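Local coordinates for heparin binding protein (PDB 1A7S), which binds heparin, kills many Gram-negative bacteria and attracts monocytes and fibroblasts, as a neutrophil-granule homologue of the serine proteases, at residues F14-Q19 and R34-A39; V53-Y58 and L93-E98. One frame throughout, in Å; residues are numbered along the deposited sequence.

Contact 1 (F14-Q19 and R34-A39); sequences FLASIQ and RFVMTA
Ala16 and Ile18 meet Val36 inside the six-stranded antiparallel barrel of a chymotrypsin-like fold. Strands 15-19 and 35-38 are not neighbours in the sheet. Strand 23-32 pairs with both, and the two face each other across the barrel interior. Their axes pass 8.5 Å apart at 77°, and no hydrogen bond joins them.

The tight part is one methyl group shared by two partners. Val36 CG1 lies 4.0 Å from Ala16 CB. The same methyl is 4.2 Å from Ile18 CD1, and Ile18 and Val36 reach toward each other tip to tip. The torsion of Val36 sets CG1 anti to its own backbone N (chi1 165°), which turns that branch to the opposite strand. Leu30 and Val53 also pack on Val36.

Contact is looser at Thr38, where OG1 stays 4.5 Å from Ile18 CG1. That hydroxyl is buried, and its hydrogen bond goes to the backbone oxygen of Gly27.

The outer side of strand 15-19 is polar, though buried too. Ser17 and Gln19 alternate with the core residues and have no part in the apolar contact. Ser17 OG shares one hydrogen bond with His24 ND1. It donates another to Gln19 OE1, 2.9 Å away. This second bond approaches OE1 in the carbonyl plane, toward a lone pair, at 113° to the C=O bond.

Contact 2 (V53-Y58 and L93-E98); sequences VVLGAY and LQLDRE. With EOH (ethanol), chain E; EOH (ethanol), chain Q.
Val53 packs on Leu93 and Leu95, and Leu55 touches Leu95 beside them. All four side chains are buried, and the contact across the two segments is wholly apolar. Val53 CG2 lies 4.0 Å from Leu93 CD1, the two side chains crossing obliquely. Leu95 comes to Val53 at about a right angle. Its CD2 sits 4.1 Å from Val53 CB and about as far from both valine methyls, so this one methyl touches CB and both branches. Leu95 has CG beside its backbone N (chi1 -53°). CD1 then continues the extended chain (chi2 180°), and CD2 branches off to Val53. CD1 makes the looser touch, 4.4 Å from Leu55 CD1.

The axes of strands 53-55 and 93-95 pass 10.1 Å apart, at 68°. Strand 69-77 lies between them in the sheet. It bonds to Val53 through Phe71 and to Gln94 through Ser74. Ala16 and Val36 close in on Val53 from two further strands.

Past strand 93-95 the chain becomes polar. Arg97 NH1 forms a salt bridge with Asp96 OD1 at 2.9 Å, nearly in the guanidinium plane and on the syn lone pair. Asp96 OD2 takes the backbone N-H of Ser72, and Arg97 NH2 gives to Thr70 O, which ties this turn to strand 69-77. An ethanol, probably from the crystallisation liquor, accepts a hydrogen bond from Gln94 NE2, its oxygen 2.9 Å from that nitrogen. A second ethanol, by Gly56, is doubtfully placed.

Inward-facing aliphatic residues on non-neighbouring strands, brought together by a closed six-stranded antiparallel sheet, are the interior of a trypsin-family beta-barrel.

Overall arrangement
Contacts 1 and 2 belong to the same six-stranded barrel, and their centres are about 7 Å apart. Strands 35-38 and 91-95 are neighbours in the sheet. Probable backbone hydrogen bonds join them, from Leu93 N to Val36 O and from Leu95 N to Arg34 O, both 2.8 Å. The first strands of the two contacts, 15-20 and 51-55, are linked by a backbone bond between Ser17 and Val54. Val36 of contact 1 packs on Leu95 of contact 2, and Ala16 on Leu55, so the two share one apolar interior. Outside it, Arg34 of segment 34-39 and Glu98 of segment 93-98 form a salt bridge. Segment 34-39 lies in the region with antibiotic activity, residues 20-44.

Contact 1 (F14-Q19 and R34-A39)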
loop_
_atom_site.group_PDB
_atom_site.type_symbol
_atom_site.label_atom_id
_atom_site.label_comp_id
_atom_site.label_asym_id
_atom_site.label_seq_id
_atom_site.Cartn_x
_atom_site.Cartn_y
_atom_site.Cartn_z
ATOM N N PHE A 14 -2.888 -1.643 -10.030
ATOM C CA PHE A 14 -2.284 -2.535 -9.088
ATOM C C PHE A 14 -2.871 -2.420 -7.703
ATOM O O PHE A 14 -2.489 -3.166 -6.805
ATOM C CB PHE A 14 -0.756 -2.348 -9.057
ATOM C CG PHE A 14 -0.398 -0.887 -8.906
ATOM C CD1 PHE A 14 -0.498 -0.252 -7.711
ATOM C CD2 PHE A 14 -0.019 -0.125 -10.042
ATOM C CE1 PHE A 14 -0.273 1.119 -7.569
ATOM C CE2 PHE A 14 0.201 1.229 -9.895
ATOM C CZ PHE A 14 0.059 1.856 -8.702
ATOM N N LEU A 15 -3.719 -1.427 -7.450
ATOM C CA LEU A 15 -4.163 -1.135 -6.131
ATOM C C LEU A 15 -5.130 -2.199 -5.580
ATOM O O LEU A 15 -6.044 -2.618 -6.322
ATOM C CB LEU A 15 -4.873 0.192 -6.022
ATOM C CG LEU A 15 -4.139 1.430 -5.937
ATOM C CD1 LEU A 15 -5.123 2.587 -5.707
ATOM C CD2 LEU A 15 -3.017 1.474 -4.884
ATOM N N ALA A 16 -4.959 -2.510 -4.327
ATOM C CA ALA A 16 -5.890 -3.387 -3.627
ATOM C C ALA A 16 -6.637 -2.618 -2.562
ATOM O O ALA A 16 -6.090 -1.725 -1.936
ATOM C CB ALA A 16 -5.064 -4.488 -2.926
ATOM N N SER A 17 -7.868 -3.041 -2.334
ATOM C CA SER A 17 -8.709 -2.661 -1.205
ATOM C C SER A 17 -8.801 -3.898 -0.305
ATOM O O SER A 17 -9.219 -4.940 -0.762
ATOM C CB SER A 17 -10.077 -2.210 -1.678
ATOM O OG SER A 17 -10.964 -2.075 -0.591
ATOM N N ILE A 18 -8.375 -3.781 0.939
ATOM C CA ILE A 18 -8.443 -4.846 1.945
ATOM C C ILE A 18 -9.647 -4.547 2.832
ATOM O O ILE A 18 -9.786 -3.442 3.374
ATOM C CB ILE A 18 -7.139 -4.929 2.756
ATOM C CG1 ILE A 18 -5.880 -4.766 1.955
ATOM C CG2 ILE A 18 -7.173 -6.241 3.509
ATOM C CD1 ILE A 18 -5.568 -5.594 0.837
ATOM N N GLN A 19 -10.528 -5.539 2.923
ATOM C CA GLN A 19 -11.857 -5.334 3.495
ATOM C C GLN A 19 -12.145 -6.326 4.588
ATOM O O GLN A 19 -11.733 -7.500 4.536
ATOM C CB GLN A 19 -12.914 -5.442 2.362
ATOM C CG GLN A 19 -12.644 -4.435 1.257
ATOM C CD GLN A 19 -13.742 -4.217 0.248
ATOM O OE1 GLN A 19 -13.621 -3.290 -0.608
ATOM N NE2 GLN A 19 -14.771 -4.984 0.313
ATOM N N ARG A 34 -0.271 -14.035 -7.372
ATOM C CA ARG A 34 -0.706 -14.669 -6.177
ATOM C C ARG A 34 -0.506 -13.911 -4.897
ATOM O O ARG A 34 -0.875 -14.406 -3.818
ATOM C CB ARG A 34 -0.145 -16.116 -6.045
ATOM C CG ARG A 34 -0.886 -17.072 -5.206
ATOM C CD ARG A 34 -0.175 -18.448 -5.234
ATOM N NE ARG A 34 -0.125 -19.028 -6.542
ATOM C CZ ARG A 34 -1.026 -19.909 -7.022
ATOM N NH1 ARG A 34 -2.172 -20.127 -6.373
ATOM N NH2 ARG A 34 -0.860 -20.517 -8.219
ATOM N N PHE A 35 0.063 -12.689 -4.917
ATOM C CA PHE A 35 0.393 -12.018 -3.696
ATOM C C PHE A 35 0.159 -10.495 -3.764
ATOM O O PHE A 35 0.511 -9.824 -4.713
ATOM C CB PHE A 35 1.896 -12.187 -3.280
ATOM C CG PHE A 35 2.248 -13.620 -2.892
ATOM C CD1 PHE A 35 2.659 -14.485 -3.900
ATOM C CD2 PHE A 35 2.244 -14.029 -1.608
ATOM C CE1 PHE A 35 3.041 -15.771 -3.551
ATOM C CE2 PHE A 35 2.584 -15.305 -1.238
ATOM C CZ PHE A 35 2.989 -16.185 -2.247
ATOM N N VAL A 36 -0.418 -10.015 -2.670
ATOM C CA VAL A 36 -0.609 -8.606 -2.383
ATOM C C VAL A 36 0.289 -8.173 -1.249
ATOM O O VAL A 36 0.395 -8.832 -0.207
ATOM C CB VAL A 36 -2.089 -8.306 -2.069
ATOM C CG1 VAL A 36 -2.290 -6.937 -1.414
ATOM C CG2 VAL A 36 -2.873 -8.289 -3.461
ATOM N N MET A 37 0.966 -7.039 -1.463
ATOM C CA MET A 37 1.850 -6.422 -0.443
ATOM C C MET A 37 1.071 -5.302 0.269
ATOM O O MET A 37 0.458 -4.454 -0.380
ATOM C CB MET A 37 3.079 -5.825 -1.134
ATOM C CG MET A 37 4.043 -5.151 -0.190
ATOM S SD MET A 37 5.606 -4.703 -0.993
ATOM C CE MET A 37 5.087 -3.347 -2.065
ATOM N N THR A 38 1.133 -5.325 1.581
ATOM C CA THR A 38 0.448 -4.371 2.433
ATOM C C THR A 38 1.278 -4.187 3.715
ATOM O O THR A 38 2.453 -4.590 3.764
ATOM C CB THR A 38 -0.981 -4.846 2.730
ATOM O OG1 THR A 38 -1.731 -3.854 3.403
ATOM C CG2 THR A 38 -1.056 -6.132 3.450
ATOM N N ALA A 39 0.697 -3.472 4.669
ATOM C CA ALA A 39 1.350 -3.226 5.954
ATOM C C ALA A 39 0.909 -4.246 6.953
ATOM O O ALA A 39 -0.280 -4.558 7.101
ATOM C CB ALA A 39 0.997 -1.812 6.430
#

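Contact 2 (V53-Y58 and L93-E98)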
loop_
_atom_site.group_PDB
_atom_site.type_symbol
_atom_site.label_atom_id
_atom_site.label_comp_id
_atom_site.label_asym_id
_atom_site.label_seq_id
_atom_site.Cartn_x
_atom_site.Cartn_y
_atom_site.Cartn_z
ATOM N N VAL A 53 -9.634 -9.397 -0.168
ATOM C CA VAL A 53 -8.836 -8.532 -1.012
ATOM C C VAL A 53 -9.611 -8.267 -2.292
ATOM O O VAL A 53 -9.994 -9.228 -2.941
ATOM C CB VAL A 53 -7.459 -9.138 -1.372
ATOM C CG1 VAL A 53 -6.708 -8.242 -2.340
ATOM C CG2 VAL A 53 -6.666 -9.404 -0.102
ATOM N N VAL A 54 -9.822 -7.006 -2.623
ATOM C CA VAL A 54 -10.486 -6.610 -3.831
ATOM C C VAL A 54 -9.524 -5.884 -4.756
ATOM O O VAL A 54 -8.931 -4.874 -4.376
ATOM C CB VAL A 54 -11.696 -5.688 -3.525
ATOM C CG1 VAL A 54 -12.455 -5.375 -4.820
ATOM C CG2 VAL A 54 -12.634 -6.337 -2.543
ATOM N N LEU A 55 -9.358 -6.425 -5.950
ATOM C CA LEU A 55 -8.565 -5.829 -7.028
ATOM C C LEU A 55 -9.490 -5.309 -8.116
ATOM O O LEU A 55 -10.618 -5.821 -8.263
ATOM C CB LEU A 55 -7.627 -6.877 -7.607
ATOM C CG LEU A 55 -6.689 -7.600 -6.627
ATOM C CD1 LEU A 55 -5.781 -8.543 -7.430
ATOM C CD2 LEU A 55 -5.897 -6.614 -5.826
ATOM N N GLY A 56 -9.051 -4.379 -8.921
ATOM C CA GLY A 56 -9.849 -3.854 -9.996
ATOM C C GLY A 56 -10.967 -2.912 -9.579
ATOM O O GLY A 56 -11.807 -2.576 -10.409
ATOM N N ALA A 57 -10.977 -2.465 -8.318
ATOM C CA ALA A 57 -12.036 -1.576 -7.886
ATOM C C ALA A 57 -11.793 -0.141 -8.316
ATOM O O ALA A 57 -10.655 0.293 -8.469
ATOM C CB ALA A 57 -12.140 -1.611 -6.377
ATOM N N TYR A 58 -12.890 0.608 -8.424
ATOM C CA TYR A 58 -12.823 2.051 -8.632
ATOM C C TYR A 58 -13.644 2.724 -7.537
ATOM O O TYR A 58 -13.058 3.423 -6.663
ATOM C CB TYR A 58 -13.262 2.458 -10.021
ATOM C CG TYR A 58 -13.267 3.941 -10.278
ATOM C CD1 TYR A 58 -12.055 4.604 -10.200
ATOM C CD2 TYR A 58 -14.431 4.629 -10.540
ATOM C CE1 TYR A 58 -11.929 5.920 -10.396
ATOM C CE2 TYR A 58 -14.306 6.063 -10.756
ATOM C CZ TYR A 58 -13.052 6.634 -10.641
ATOM O OH TYR A 58 -12.902 8.034 -10.886
ATOM N N LEU A 93 0.226 -10.982 1.519
ATOM C CA LEU A 93 -1.029 -11.767 1.561
ATOM C C LEU A 93 -1.021 -12.676 0.322
ATOM O O LEU A 93 -0.989 -12.220 -0.795
ATOM C CB LEU A 93 -2.211 -10.814 1.482
ATOM C CG LEU A 93 -2.306 -9.654 2.465
ATOM C CD1 LEU A 93 -3.515 -8.794 2.229
ATOM C CD2 LEU A 93 -2.227 -10.147 3.890
ATOM N N GLN A 94 -1.060 -13.976 0.618
ATOM C CA GLN A 94 -1.185 -14.947 -0.501
ATOM C C GLN A 94 -2.683 -15.030 -0.824
ATOM O O GLN A 94 -3.468 -15.361 0.095
ATOM C CB GLN A 94 -0.630 -16.284 -0.141
ATOM C CG GLN A 94 -0.698 -17.293 -1.271
ATOM C CD GLN A 94 -0.028 -18.589 -1.051
ATOM O OE1 GLN A 94 1.059 -18.614 -0.415
ATOM N NE2 GLN A 94 -0.530 -19.627 -1.707
ATOM N N LEU A 95 -3.013 -14.776 -2.037
ATOM C CA LEU A 95 -4.447 -14.875 -2.485
ATOM C C LEU A 95 -4.808 -16.321 -2.681
ATOM O O LEU A 95 -3.953 -17.168 -2.886
ATOM C CB LEU A 95 -4.568 -14.092 -3.805
ATOM C CG LEU A 95 -4.060 -12.675 -3.801
ATOM C CD1 LEU A 95 -4.266 -12.046 -5.182
ATOM C CD2 LEU A 95 -4.708 -11.840 -2.774
ATOM N N ASP A 96 -6.111 -16.617 -2.688
ATOM C CA ASP A 96 -6.601 -17.967 -2.835
ATOM C C ASP A 96 -6.312 -18.575 -4.200
ATOM O O ASP A 96 -6.411 -19.790 -4.373
ATOM C CB ASP A 96 -8.077 -18.038 -2.544
ATOM C CG ASP A 96 -9.010 -17.282 -3.467
ATOM O OD1 ASP A 96 -9.192 -17.749 -4.649
ATOM O OD2 ASP A 96 -9.456 -16.194 -3.222
ATOM N N ARG A 97 -6.020 -17.748 -5.171
ATOM C CA ARG A 97 -5.744 -18.203 -6.553
ATOM C C ARG A 97 -4.964 -17.108 -7.247
ATOM O O ARG A 97 -4.845 -15.965 -6.742
ATOM C CB ARG A 97 -7.053 -18.506 -7.260
ATOM C CG ARG A 97 -7.853 -17.191 -7.538
ATOM C CD ARG A 97 -9.299 -17.511 -7.958
ATOM N NE ARG A 97 -10.011 -16.282 -8.372
ATOM C CZ ARG A 97 -10.554 -15.429 -7.484
ATOM N NH1 ARG A 97 -10.622 -15.682 -6.192
ATOM N NH2 ARG A 97 -11.022 -14.254 -7.945
ATOM N N GLU A 98 -4.448 -17.338 -8.443
ATOM C CA GLU A 98 -3.818 -16.288 -9.203
ATOM C C GLU A 98 -4.843 -15.291 -9.725
ATOM O O GLU A 98 -5.865 -15.657 -10.285
ATOM C CB GLU A 98 -3.067 -16.860 -10.447
ATOM C CG GLU A 98 -1.806 -17.582 -9.951
ATOM C CD GLU A 98 -0.843 -18.018 -10.997
ATOM O OE1 GLU A 98 -1.052 -17.767 -12.195
ATOM O OE2 GLU A 98 0.151 -18.695 -10.633
HETATM C C1 EOH E . -10.260 1.035 -11.472
HETATM C C2 EOH E . -9.712 1.895 -10.483
HETATM O O EOH E . -10.997 -0.138 -11.743
HETATM C C1 EOH Q . -0.299 -22.208 -3.576
HETATM C C2 EOH Q . 0.580 -22.704 -4.726
HETATM O O EOH Q . 0.400 -22.323 -2.304
#